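Local coordinates for protein activating signal cointegrator 1 complex subunit 3 (PDB 6YXQ) that unwinds duplex DNA in the 3'-5' direction at the cost of ATP during alkylation repair, and uses its N-terminal part, present here, to bind the ASCC2 subunit, at residues A[159-162]-A[163-166]. Numbering follows the deposited sequence.
Sequences KEHG and DRVF
Asp163 meets Lys159 one helical turn back through both backbone and side chain. Its N donates to Lys159 O in an i to i+4 bond of 2.6 Å, and its carboxylate reaches the ammonium group of the same residue, with Lys159 NZ 3.0 Å from Asp163 OD2 in a salt bridge. The lysine approaches on the syn lone pair of OD2, the side that faces OD1. Lys159 leaves the helix with CG anti to its N (chi1 166°) and then bends at chi3 and chi4, which brings NZ round to OD2 of the acid. A long flexible base and a short acid suit this spacing, and both are exposed.

Lys159 to Gly162 lie near the C-terminal end of helix 147-163, within the region required for binding ASCC2. At Arg164 the chain turns from helical to extended backbone angles, and the i to i+4 bond from Arg164 N to Glu160 O is already weak, 3.2 Å long. The arginine side chain reaches back across the side of the helix. Its CG packs 3.4 Å from His161 O, and its guanidinium forms a second i to i+4 salt bridge, Arg164 NH1 to Glu160 OE2 at 2.9 Å. Arginine is long enough to pass the His161 carbonyl and still deliver its charge to Glu160. Carboxylate and guanidinium planes stand 89° apart, with Glu160 OE1 lying over one guanidinium face, not a coplanar, two-pronged pairing. His161 presents CD2 at the guanidinium edge, 3.8 Å from Arg164 NE, its ring turned nearly perpendicular to that group. With an alanine at Arg164, the Glu160 carboxylate would probably lose its cationic mate and His161 O its CG cover. Further on, Phe166 packs on Arg125 of the ASCC2 chain.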
# COMPACT_ATOMS: atom_id res chain seq x y z
N LYS A 159 -17.78 22.93 3.70
CA LYS A 159 -18.58 22.24 4.69
C LYS A 159 -19.18 20.96 4.13
O LYS A 159 -19.08 19.89 4.75
CB LYS A 159 -19.68 23.17 5.21
CG LYS A 159 -20.76 22.44 5.98
CD LYS A 159 -21.78 23.37 6.62
CE LYS A 159 -21.90 23.12 8.11
NZ LYS A 159 -22.40 21.76 8.44
N GLU A 160 -19.80 21.04 2.95
CA GLU A 160 -20.44 19.85 2.42
C GLU A 160 -19.42 18.78 2.07
O GLU A 160 -19.66 17.59 2.28
CB GLU A 160 -21.31 20.19 1.21
CG GLU A 160 -22.13 19.01 0.70
CD GLU A 160 -21.42 18.26 -0.41
OE1 GLU A 160 -20.33 18.72 -0.80
OE2 GLU A 160 -21.94 17.23 -0.87
N HIS A 161 -18.25 19.19 1.56
CA HIS A 161 -17.18 18.22 1.38
C HIS A 161 -16.76 17.63 2.72
O HIS A 161 -16.44 16.44 2.81
CB HIS A 161 -15.98 18.86 0.68
CG HIS A 161 -14.86 17.90 0.43
ND1 HIS A 161 -13.95 17.55 1.41
CD2 HIS A 161 -14.51 17.19 -0.67
CE1 HIS A 161 -13.08 16.68 0.92
NE2 HIS A 161 -13.40 16.45 -0.34
N GLY A 162 -16.78 18.45 3.77
CA GLY A 162 -16.44 17.94 5.09
C GLY A 162 -17.53 17.09 5.69
O GLY A 162 -17.26 16.12 6.41
N ASP A 163 -18.79 17.42 5.42
CA ASP A 163 -19.90 16.65 5.96
C ASP A 163 -20.02 15.26 5.33
O ASP A 163 -20.75 14.43 5.88
CB ASP A 163 -21.22 17.41 5.78
CG ASP A 163 -21.30 18.65 6.67
OD1 ASP A 163 -20.37 18.87 7.47
OD2 ASP A 163 -22.30 19.40 6.56
N ARG A 164 -19.34 15.00 4.21
CA ARG A 164 -19.35 13.67 3.62
C ARG A 164 -18.86 12.64 4.63
O ARG A 164 -17.90 12.89 5.37
CB ARG A 164 -18.46 13.62 2.37
CG ARG A 164 -18.83 14.61 1.27
CD ARG A 164 -18.25 14.18 -0.07
NE ARG A 164 -17.83 15.31 -0.91
CZ ARG A 164 -18.61 15.91 -1.80
NH1 ARG A 164 -19.86 15.51 -1.98
NH2 ARG A 164 -18.13 16.93 -2.51
N VAL A 165 -19.51 11.48 4.67
CA VAL A 165 -19.14 10.41 5.58
C VAL A 165 -18.70 9.20 4.78
O VAL A 165 -19.37 8.82 3.80
CB VAL A 165 -20.29 10.05 6.55
CG1 VAL A 165 -20.47 11.17 7.57
CG2 VAL A 165 -21.57 9.81 5.78
N PHE A 166 -17.58 8.61 5.18
CA PHE A 166 -17.05 7.39 4.58
C PHE A 166 -16.41 6.57 5.69
O PHE A 166 -16.12 7.09 6.77
CB PHE A 166 -16.03 7.69 3.47
CG PHE A 166 -14.86 8.50 3.93
CD1 PHE A 166 -14.95 9.88 4.03
CD2 PHE A 166 -13.66 7.89 4.27
CE1 PHE A 166 -13.88 10.63 4.45
CE2 PHE A 166 -12.58 8.63 4.69
CZ PHE A 166 -12.68 10.00 4.78